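Side-chain contacts in probable copper-exporting P-type ATPase A (Archaeoglobus fulgidus, PDB 3FRY), which probably exports copper across the cell membrane at the cost of ATP, the part seen here being its C-terminal metal-binding domain, crystallised as a domain-swapped dimer: residues 49-52 with 53-57; 21-24 with 25-29. All blocks are in the same frame, centred on the assembly; numbering follows the deposited sequence.

Contact 1. Residues 49-52 with 53-57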
ATOM      1  N   GLU A  49       1.814  -0.669 -28.960  1.00 29.95           N
ATOM      2  CA  GLU A  49       2.599  -1.744 -29.540  1.00 29.99           C
ATOM      3  C   GLU A  49       3.679  -2.173 -28.549  1.00 28.26           C
ATOM      4  O   GLU A  49       4.078  -3.335 -28.523  1.00 28.33           O
ATOM      5  CB  GLU A  49       3.262  -1.296 -30.855  1.00 33.63           C
ATOM      6  CG  GLU A  49       2.286  -1.016 -31.998  1.00 39.94           C
ATOM      7  CD  GLU A  49       1.840   0.439 -32.078  1.00 42.54           C
ATOM      8  OE1 GLU A  49       1.476   1.029 -31.038  1.00 43.04           O
ATOM      9  OE2 GLU A  49       1.844   0.993 -33.199  1.00 46.51           O
ATOM     10  N   ASP A  50       4.137  -1.236 -27.721  1.00 26.93           N
ATOM     11  CA  ASP A  50       5.193  -1.525 -26.750  1.00 25.61           C
ATOM     12  C   ASP A  50       4.722  -1.755 -25.318  1.00 25.85           C
ATOM     13  O   ASP A  50       5.540  -1.804 -24.398  1.00 25.82           O
ATOM     14  CB  ASP A  50       6.230  -0.396 -26.744  1.00 23.62           C
ATOM     15  CG  ASP A  50       6.852  -0.167 -28.109  1.00 25.17           C
ATOM     16  OD1 ASP A  50       7.154  -1.165 -28.801  1.00 22.82           O
ATOM     17  OD2 ASP A  50       7.052   1.007 -28.483  1.00 22.85           O
ATOM     18  N   VAL A  51       3.415  -1.895 -25.123  1.00 26.72           N
ATOM     19  CA  VAL A  51       2.882  -2.117 -23.783  1.00 27.59           C
ATOM     20  C   VAL A  51       3.510  -3.328 -23.099  1.00 28.06           C
ATOM     21  O   VAL A  51       3.804  -3.280 -21.901  1.00 27.39           O
ATOM     22  CB  VAL A  51       1.352  -2.282 -23.817  1.00 29.94           C
ATOM     23  CG1 VAL A  51       0.831  -2.690 -22.435  1.00 30.58           C
ATOM     24  CG2 VAL A  51       0.717  -0.973 -24.243  1.00 28.78           C
ATOM     25  N   ASP A  52       3.717  -4.408 -23.851  1.00 26.91           N
ATOM     26  CA  ASP A  52       4.335  -5.613 -23.295  1.00 28.67           C
ATOM     27  C   ASP A  52       5.764  -5.327 -22.863  1.00 27.50           C
ATOM     28  O   ASP A  52       6.255  -5.886 -21.881  1.00 26.42           O
ATOM     29  CB  ASP A  52       4.361  -6.748 -24.322  1.00 31.68           C
ATOM     30  CG  ASP A  52       3.012  -7.387 -24.512  1.00 35.29           C
ATOM     31  OD1 ASP A  52       2.160  -7.224 -23.615  1.00 38.97           O
ATOM     32  OD2 ASP A  52       2.808  -8.060 -25.547  1.00 38.18           O
ATOM     33  N   LYS A  53       6.432  -4.465 -23.619  1.00 24.82           N
ATOM     34  CA  LYS A  53       7.800  -4.094 -23.316  1.00 24.35           C
ATOM     35  C   LYS A  53       7.815  -3.310 -22.002  1.00 22.78           C
ATOM     36  O   LYS A  53       8.675  -3.529 -21.148  1.00 21.78           O
ATOM     37  CB  LYS A  53       8.362  -3.248 -24.462  1.00 28.13           C
ATOM     38  CG  LYS A  53       9.804  -2.830 -24.323  1.00 31.69           C
ATOM     39  CD  LYS A  53      10.241  -2.059 -25.564  1.00 37.71           C
ATOM     40  CE  LYS A  53      11.694  -1.615 -25.481  1.00 40.08           C
ATOM     41  NZ  LYS A  53      12.130  -0.932 -26.740  1.00 43.80           N
ATOM     42  N   TYR A  54       6.854  -2.407 -21.835  1.00 21.25           N
ATOM     43  CA  TYR A  54       6.787  -1.612 -20.612  1.00 20.06           C
ATOM     44  C   TYR A  54       6.506  -2.509 -19.412  1.00 19.77           C
ATOM     45  O   TYR A  54       7.070  -2.317 -18.339  1.00 17.55           O
ATOM     46  CB  TYR A  54       5.677  -0.561 -20.686  1.00 18.58           C
ATOM     47  CG  TYR A  54       5.711   0.356 -21.883  1.00 17.25           C
ATOM     48  CD1 TYR A  54       6.902   0.621 -22.570  1.00 15.68           C
ATOM     49  CD2 TYR A  54       4.540   0.972 -22.326  1.00 15.27           C
ATOM     50  CE1 TYR A  54       6.913   1.485 -23.678  1.00 15.38           C
ATOM     51  CE2 TYR A  54       4.538   1.825 -23.418  1.00 15.02           C
ATOM     52  CZ  TYR A  54       5.718   2.082 -24.090  1.00 15.34           C
ATOM     53  OH  TYR A  54       5.680   2.944 -25.160  1.00 13.27           O
ATOM     54  N   ILE A  55       5.620  -3.482 -19.599  1.00 19.32           N
ATOM     55  CA  ILE A  55       5.259  -4.388 -18.521  1.00 23.19           C
ATOM     56  C   ILE A  55       6.427  -5.258 -18.101  1.00 24.75           C
ATOM     57  O   ILE A  55       6.649  -5.465 -16.908  1.00 25.44           O
ATOM     58  CB  ILE A  55       4.045  -5.275 -18.919  1.00 24.01           C
ATOM     59  CG1 ILE A  55       2.773  -4.419 -18.914  1.00 23.91           C
ATOM     60  CG2 ILE A  55       3.901  -6.452 -17.948  1.00 25.27           C
ATOM     61  CD1 ILE A  55       1.515  -5.153 -19.375  1.00 24.56           C
ATOM     62  N   LYS A  56       7.185  -5.754 -19.077  1.00 24.19           N
ATOM     63  CA  LYS A  56       8.335  -6.596 -18.768  1.00 25.30           C
ATOM     64  C   LYS A  56       9.431  -5.815 -18.050  1.00 23.17           C
ATOM     65  O   LYS A  56      10.183  -6.379 -17.262  1.00 21.01           O
ATOM     66  CB  LYS A  56       8.900  -7.231 -20.047  1.00 28.40           C
ATOM     67  CG  LYS A  56       8.006  -8.314 -20.629  1.00 32.89           C
ATOM     68  CD  LYS A  56       8.697  -9.075 -21.752  1.00 37.55           C
ATOM     69  CE  LYS A  56       7.786 -10.155 -22.330  1.00 39.56           C
ATOM     70  NZ  LYS A  56       7.358 -11.157 -21.301  1.00 41.96           N
ATOM     71  N   ALA A  57       9.527  -4.519 -18.333  1.00 22.68           N
ATOM     72  CA  ALA A  57      10.535  -3.684 -17.684  1.00 19.04           C
ATOM     73  C   ALA A  57      10.168  -3.521 -16.208  1.00 17.75           C
ATOM     74  O   ALA A  57      11.038  -3.513 -15.340  1.00 18.06           O
ATOM     75  CB  ALA A  57      10.611  -2.321 -18.364  1.00 19.23           C
TER
HETATM   76  O   HOH W   1       5.324  -4.902 -26.650  1.00 32.21           O
HETATM   77  O   HOH W   2       7.645   2.967 -26.631  1.00 24.22           O

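Contact 2. Residues 21-24 with 25-29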
ATOM      1  N   ALA A  21      11.158   5.110  -7.785  1.00 20.56           N
ATOM      2  CA  ALA A  21      12.140   5.649  -8.717  1.00 20.73           C
ATOM      3  C   ALA A  21      12.611   4.656  -9.774  1.00 21.07           C
ATOM      4  O   ALA A  21      12.671   4.999 -10.960  1.00 19.74           O
ATOM      5  CB  ALA A  21      13.341   6.212  -7.945  1.00 22.78           C
ATOM      6  N   ARG A  22      12.952   3.437  -9.357  1.00 19.30           N
ATOM      7  CA  ARG A  22      13.413   2.427 -10.307  1.00 21.43           C
ATOM      8  C   ARG A  22      12.334   2.070 -11.311  1.00 20.11           C
ATOM      9  O   ARG A  22      12.636   1.788 -12.467  1.00 19.31           O
ATOM     10  CB  ARG A  22      13.862   1.141  -9.606  1.00 22.89           C
ATOM     11  CG  ARG A  22      15.351   1.059  -9.325  1.00 27.12           C
ATOM     12  CD  ARG A  22      15.794  -0.386  -9.055  1.00 28.38           C
ATOM     13  NE  ARG A  22      15.924  -1.174 -10.282  1.00 31.12           N
ATOM     14  CZ  ARG A  22      16.233  -2.469 -10.320  1.00 33.40           C
ATOM     15  NH1 ARG A  22      16.443  -3.149  -9.197  1.00 33.41           N
ATOM     16  NH2 ARG A  22      16.342  -3.087 -11.487  1.00 34.76           N
ATOM     17  N   VAL A  23      11.081   2.068 -10.868  1.00 19.67           N
ATOM     18  CA  VAL A  23       9.981   1.743 -11.766  1.00 18.55           C
ATOM     19  C   VAL A  23       9.898   2.816 -12.845  1.00 18.17           C
ATOM     20  O   VAL A  23       9.781   2.510 -14.034  1.00 16.82           O
ATOM     21  CB  VAL A  23       8.638   1.644 -10.999  1.00 17.71           C
ATOM     22  CG1 VAL A  23       7.472   1.474 -11.980  1.00 16.01           C
ATOM     23  CG2 VAL A  23       8.683   0.444 -10.050  1.00 17.03           C
ATOM     24  N   LYS A  24       9.976   4.074 -12.427  1.00 18.16           N
ATOM     25  CA  LYS A  24       9.931   5.183 -13.373  1.00 18.96           C
ATOM     26  C   LYS A  24      11.050   5.046 -14.400  1.00 17.12           C
ATOM     27  O   LYS A  24      10.810   5.151 -15.603  1.00 17.15           O
ATOM     28  CB  LYS A  24      10.068   6.524 -12.644  1.00 19.34           C
ATOM     29  CG  LYS A  24       9.960   7.723 -13.574  1.00 22.68           C
ATOM     30  CD  LYS A  24       9.920   9.048 -12.814  1.00 26.00           C
ATOM     31  CE  LYS A  24       9.648  10.203 -13.773  1.00 30.09           C
ATOM     32  NZ  LYS A  24       9.422  11.503 -13.075  1.00 32.36           N
ATOM     33  N   LYS A  25      12.265   4.795 -13.912  1.00 17.49           N
ATOM     34  CA  LYS A  25      13.443   4.644 -14.766  1.00 20.16           C
ATOM     35  C   LYS A  25      13.316   3.473 -15.727  1.00 18.89           C
ATOM     36  O   LYS A  25      13.628   3.594 -16.910  1.00 18.15           O
ATOM     37  CB  LYS A  25      14.707   4.447 -13.917  1.00 22.38           C
ATOM     38  CG  LYS A  25      15.152   5.670 -13.143  1.00 31.92           C
ATOM     39  CD  LYS A  25      16.451   5.387 -12.391  1.00 35.14           C
ATOM     40  CE  LYS A  25      17.053   6.658 -11.808  1.00 36.74           C
ATOM     41  NZ  LYS A  25      16.128   7.324 -10.851  1.00 39.52           N
ATOM     42  N   ALA A  26      12.885   2.329 -15.210  1.00 18.52           N
ATOM     43  CA  ALA A  26      12.722   1.141 -16.045  1.00 18.55           C
ATOM     44  C   ALA A  26      11.727   1.429 -17.177  1.00 18.50           C
ATOM     45  O   ALA A  26      11.948   1.035 -18.326  1.00 18.80           O
ATOM     46  CB  ALA A  26      12.240  -0.032 -15.190  1.00 19.13           C
ATOM     47  N   LEU A  27      10.631   2.113 -16.852  1.00 16.79           N
ATOM     48  CA  LEU A  27       9.637   2.456 -17.861  1.00 15.35           C
ATOM     49  C   LEU A  27      10.232   3.394 -18.910  1.00 15.00           C
ATOM     50  O   LEU A  27       9.986   3.228 -20.101  1.00 14.95           O
ATOM     51  CB  LEU A  27       8.409   3.110 -17.213  1.00 13.96           C
ATOM     52  CG  LEU A  27       7.451   2.155 -16.494  1.00 13.03           C
ATOM     53  CD1 LEU A  27       6.467   2.943 -15.636  1.00  9.46           C
ATOM     54  CD2 LEU A  27       6.717   1.314 -17.529  1.00 13.26           C
ATOM     55  N   GLU A  28      11.010   4.380 -18.475  1.00 16.30           N
ATOM     56  CA  GLU A  28      11.629   5.309 -19.420  1.00 19.27           C
ATOM     57  C   GLU A  28      12.629   4.552 -20.284  1.00 20.93           C
ATOM     58  O   GLU A  28      12.744   4.806 -21.486  1.00 18.65           O
ATOM     59  CB  GLU A  28      12.332   6.449 -18.675  1.00 21.38           C
ATOM     60  CG  GLU A  28      11.390   7.254 -17.795  1.00 24.76           C
ATOM     61  CD  GLU A  28      12.116   8.241 -16.907  1.00 29.20           C
ATOM     62  OE1 GLU A  28      13.148   7.858 -16.306  1.00 31.98           O
ATOM     63  OE2 GLU A  28      11.648   9.392 -16.798  1.00 29.53           O
ATOM     64  N   GLU A  29      13.344   3.612 -19.673  1.00 20.55           N
ATOM     65  CA  GLU A  29      14.315   2.812 -20.411  1.00 23.74           C
ATOM     66  C   GLU A  29      13.619   1.940 -21.448  1.00 22.52           C
ATOM     67  O   GLU A  29      14.198   1.618 -22.484  1.00 24.34           O
ATOM     68  CB  GLU A  29      15.128   1.929 -19.462  1.00 27.20           C
ATOM     69  CG  GLU A  29      16.158   2.677 -18.628  1.00 34.01           C
ATOM     70  CD  GLU A  29      17.141   3.460 -19.481  1.00 40.00           C
ATOM     71  OE1 GLU A  29      17.488   2.983 -20.587  1.00 42.63           O
ATOM     72  OE2 GLU A  29      17.578   4.549 -19.042  1.00 42.60           O
TER
HETATM   73  O   HOH W   3      13.402   7.703 -11.439  1.00 27.16           O

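Contact 1. Residues 49-52 with 53-57
The ring of Tyr54 lies across the backbone of Asp50, so that the carbonyl oxygen Asp50 O stands 3.2 Å above the ring plane, over its centre. Asp50 O is also the acceptor for Tyr54 N at 2.9 Å, with the donor nearly in line with the C=O bond (163°). CG of Tyr54 turns beside its own backbone N, opposite the carbonyl carbon (chi1 -54°), which folds the ring back over the preceding turn. Asp50 CB then rests against the far end of the ring, 3.7 Å from Tyr54 CE1, and its carboxylate plane is turned 66° from the ring plane. The two polar ends meet through a water at the ring edge, which donates to Asp50 OD2 and lies 2.5 Å from Tyr54 OH; the hydroxyl is also hydrogen-bonded to Asn47 N. Asp50 occupies the N-cap position, yet its carboxylate makes no capping bond.

On another side of the turn, Val51 CG1 and Ile55 CD1 touch at 4.0 Å, their side chains crossing at a slant, and Val51 O accepts from Ile55 N. Both pack on the second subunit, Val51 on its Ile7 and Ile55 on its Leu9. A leucine in place of Tyr54 would probably leave the water and Asn47 N without their hydroxyl partner and take away the flat cover over Asp50 O.

These i to i+4 pairs form the first turn of helix 51-60, the second helix of the ferredoxin-like fold expected of heavy-metal-associated domains.

Contact 2. Residues 21-24 with 25-29
Ala21 O takes two donors: Lys25 N at 3.0 Å, with an N-H...O angle of 166°, and a water that also accepts from Lys25 NZ at 2.8 Å. The side chain of Lys25 makes this bridge by curling back toward its own helix turn. Lys25 CG sits beside its own backbone N (chi1 -70°) and passes 3.4 Å from Ala21 O, while the chain bends at its last torsion (chi4 60°), which brings the ammonium group round to the water. Three further i to i+4 bonds continue the ladder, from Ala26 N to Arg22 O, Leu27 N to Val23 O and Glu28 N to Lys24 O.

Lys24 and Glu28 carry opposite charges on successive turns but form no salt bridge, since Lys24 NZ remains 4.8 Å from Glu28 OE2. Their contact is made lower on the lysine, where Lys24 CE lies 3.7 Å from Glu28 OE2 as one chain passes obliquely over the other; any electrostatic attraction is probably modest. Both side chains also touch Val34 of strand 33-37.

The apolar side is carried by Val23 and Leu27, which lie alongside each other and point the same way, CG1 of Val23 meeting CD1 of Leu27 at 4.1 Å. Leu27 continues onto Val34, Tyr54 and Val58, and also onto Leu9 of the second subunit, while Val23 packs on Leu14 of that subunit. Charged groups on one flank and buried aliphatics on another make helix 20-29, which follows the Cys16-Cys19 disulfide, an amphipathic helix whose apolar side faces strand 33-37, helix 51-60 and the second subunit.

Contact 2 is partly buried, with Val23 and Leu27 both enclosed, whereas contact 1 lies nearer the surface and has Tyr54 as its one buried residue. Each belongs to a different helix, 20-29 and 51-60, and the two helices meet directly: Ala57 CB lies 3.6 Å from Ala26 O, and Leu27 CD2 lies 3.7 Å from Tyr54 O. Both contain an aliphatic i to i+4 pair and a water bridge. Contact 1, at a helix start, adds a ring over a carbonyl; contact 2 holds its water between an ammonium and a backbone oxygen, beside a lysine-glutamate pair too distant for a salt bridge. Leu9 of the second subunit packs on Ile55 and Leu27 alike, consistent with the domain swap.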